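Local coordinates for ferredoxin-like protein of unknown function (Thermobifida fusca, PDB 3BGU), which is of unknown function but forms a dimer of ferredoxin-like subunits of the stress-responsive A/B barrel family, with a pocket that holds nitrobenzene in the crystal, at residues 24-29 against 74-79. Residues are numbered along the deposited sequence; the frame is centred on the assembly and turned at random.
Sequences HIALFR and FAVVAD. With NBZ (nitrobenzene), chain N.
The two central strands of a ferredoxin-like sheet pair here, His24, Ala26 and Phe28 facing Ala78, Val76 and Phe74 in hydrogen-bonded pairs. Their axes run 4.8 Å apart at 171°, which establishes the antiparallel sense. Of the six backbone bonds the straightest is Phe28 N to Phe74 O (2.8 Å); the return bond, Phe74 N to Phe28 O, is weak. On the face carrying these three pairs the strands form part of the nitrobenzene pocket. The His24 side chain swings away from its own backbone N (chi1 165°), and its NE2 reaches nitro oxygen O2 of nitrobenzene as a donor at 2.8 Å, a bent bond of 141°. Gln113 of strand 106-115 bonds ND1 of the same ring, so both ring nitrogens are engaged and its rotation is probably fixed. Ala26 CB sits against the flat face of the nitro group, and the other oxygen, O1, lies in the plane of the Phe28 ring, 3.5 Å from its CE1. Val76 CG1 touches both ligand and protein, 3.8 Å from nitrobenzene C1 and 4.0 Å from Phe28 CZ. Phe28 and Phe74 run side by side, CD2 of the former 3.9 Å from CD1 of the latter, and the Phe74 ring packs against helix 36-48. A serine in place of Phe28 would probably open a gap beside Val76 and Phe74 and deprive nitro oxygen O1 of its ring-edge neighbour. On the reverse face, Leu27 CD2 packs on Ala75 CB at 3.5 Å and Ile25 lies alongside Val77; Ile25 and Val77 also meet Val77 and Ile25 of the second subunit. One face lining a pocket beneath helices and the other packed against a partner sheet is the pattern of dimeric alpha/beta-barrel proteins.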
loop_
_atom_site.group_PDB
_atom_site.type_symbol
_atom_site.label_atom_id
_atom_site.label_comp_id
_atom_site.label_asym_id
_atom_site.label_seq_id
_atom_site.Cartn_x
_atom_site.Cartn_y
_atom_site.Cartn_z
ATOM N N HIS A 24 -0.432 5.218 -5.389
ATOM C CA HIS A 24 0.572 5.709 -4.449
ATOM C C HIS A 24 0.342 5.048 -3.096
ATOM O O HIS A 24 -0.782 5.046 -2.538
ATOM C CB HIS A 24 0.437 7.218 -4.270
ATOM C CG HIS A 24 1.181 7.738 -3.083
ATOM N ND1 HIS A 24 2.555 7.692 -3.040
ATOM C CD2 HIS A 24 0.783 8.289 -1.905
ATOM C CE1 HIS A 24 2.971 8.163 -1.886
ATOM N NE2 HIS A 24 1.918 8.525 -1.173
ATOM N N ILE A 25 1.429 4.594 -2.499
ATOM C CA ILE A 25 1.442 4.072 -1.142
ATOM C C ILE A 25 2.582 4.691 -0.358
ATOM O O ILE A 25 3.745 4.743 -0.843
ATOM C CB ILE A 25 1.632 2.590 -1.095
ATOM C CG1 ILE A 25 0.413 1.922 -1.771
ATOM C CG2 ILE A 25 1.744 2.050 0.337
ATOM C CD1 ILE A 25 0.674 0.428 -2.185
ATOM N N ALA A 26 2.265 5.117 0.853
ATOM C CA ALA A 26 3.275 5.450 1.858
ATOM C C ALA A 26 3.015 4.717 3.166
ATOM O O ALA A 26 1.896 4.698 3.644
ATOM C CB ALA A 26 3.304 6.961 2.117
ATOM N N LEU A 27 4.082 4.130 3.713
ATOM C CA LEU A 27 4.033 3.505 5.034
ATOM C C LEU A 27 4.904 4.324 6.004
ATOM O O LEU A 27 6.019 4.714 5.646
ATOM C CB LEU A 27 4.505 2.068 5.018
ATOM C CG LEU A 27 3.848 1.150 3.995
ATOM C CD1 LEU A 27 4.361 -0.293 4.110
ATOM C CD2 LEU A 27 2.295 1.162 4.093
ATOM N N PHE A 28 4.338 4.605 7.174
ATOM C CA PHE A 28 4.963 5.380 8.216
ATOM C C PHE A 28 5.310 4.525 9.429
ATOM O O PHE A 28 4.534 3.663 9.853
ATOM C CB PHE A 28 4.040 6.482 8.706
ATOM C CG PHE A 28 3.457 7.332 7.636
ATOM C CD1 PHE A 28 4.189 7.754 6.532
ATOM C CD2 PHE A 28 2.159 7.815 7.795
ATOM C CE1 PHE A 28 3.516 8.558 5.556
ATOM C CE2 PHE A 28 1.518 8.581 6.833
ATOM C CZ PHE A 28 2.186 8.959 5.729
ATOM N N ARG A 29 6.462 4.842 10.012
ATOM C CA ARG A 29 6.949 4.319 11.308
ATOM C C ARG A 29 7.097 5.534 12.232
ATOM O O ARG A 29 7.929 6.416 11.968
ATOM C CB ARG A 29 8.304 3.638 11.117
ATOM C CG ARG A 29 9.007 3.165 12.411
ATOM C CD ARG A 29 10.170 2.185 12.109
ATOM N NE ARG A 29 11.440 2.873 11.913
ATOM C CZ ARG A 29 12.296 3.160 12.899
ATOM N NH1 ARG A 29 12.039 2.795 14.145
ATOM N NH2 ARG A 29 13.429 3.776 12.628
ATOM N N PHE A 74 1.464 2.708 10.153
ATOM C CA PHE A 74 0.380 3.424 9.470
ATOM C C PHE A 74 0.621 3.347 7.955
ATOM O O PHE A 74 1.785 3.408 7.523
ATOM C CB PHE A 74 0.322 4.899 10.016
ATOM C CG PHE A 74 -0.996 5.560 9.806
ATOM C CD1 PHE A 74 -1.282 6.129 8.595
ATOM C CD2 PHE A 74 -1.922 5.643 10.849
ATOM C CE1 PHE A 74 -2.479 6.751 8.359
ATOM C CE2 PHE A 74 -3.165 6.255 10.610
ATOM C CZ PHE A 74 -3.430 6.790 9.346
ATOM N N ALA A 75 -0.482 3.280 7.201
ATOM C CA ALA A 75 -0.497 3.241 5.724
ATOM C C ALA A 75 -1.412 4.314 5.175
ATOM O O ALA A 75 -2.507 4.557 5.757
ATOM C CB ALA A 75 -0.986 1.851 5.217
ATOM N N VAL A 76 -1.009 4.954 4.081
ATOM C CA VAL A 76 -1.951 5.721 3.242
ATOM C C VAL A 76 -1.802 5.274 1.768
ATOM O O VAL A 76 -0.685 5.118 1.265
ATOM C CB VAL A 76 -1.771 7.255 3.406
ATOM C CG1 VAL A 76 -0.359 7.657 3.001
ATOM C CG2 VAL A 76 -2.806 8.040 2.582
ATOM N N VAL A 77 -2.939 5.110 1.079
ATOM C CA VAL A 77 -3.007 4.681 -0.327
ATOM C C VAL A 77 -3.876 5.697 -1.076
ATOM O O VAL A 77 -4.930 6.103 -0.590
ATOM C CB VAL A 77 -3.643 3.276 -0.483
ATOM C CG1 VAL A 77 -3.507 2.751 -1.930
ATOM C CG2 VAL A 77 -3.070 2.276 0.549
ATOM N N ALA A 78 -3.412 6.113 -2.248
ATOM C CA ALA A 78 -4.147 7.092 -3.053
ATOM C C ALA A 78 -4.014 6.697 -4.487
ATOM O O ALA A 78 -2.895 6.431 -4.946
ATOM C CB ALA A 78 -3.593 8.527 -2.869
ATOM N N ASP A 79 -5.146 6.614 -5.198
ATOM C CA ASP A 79 -5.207 6.218 -6.595
ATOM C C ASP A 79 -5.512 7.441 -7.421
ATOM O O ASP A 79 -6.574 8.042 -7.243
ATOM C CB ASP A 79 -6.237 5.110 -6.899
ATOM C CG ASP A 79 -6.021 3.889 -6.103
ATOM O OD1 ASP A 79 -4.832 3.614 -5.768
ATOM O OD2 ASP A 79 -6.990 3.179 -5.742
HETATM C C1 NBZ N . 0.356 10.984 1.296
HETATM C C2 NBZ N . -0.901 11.526 1.520
HETATM C C3 NBZ N . -1.169 12.239 2.653
HETATM C C4 NBZ N . -0.142 12.493 3.541
HETATM C C5 NBZ N . 1.132 11.965 3.353
HETATM C C6 NBZ N . 1.404 11.222 2.193
HETATM N N1 NBZ N . 2.690 10.690 1.939
HETATM O O1 NBZ N . 3.594 10.708 2.784
HETATM O O2 NBZ N . 2.952 10.146 0.842
#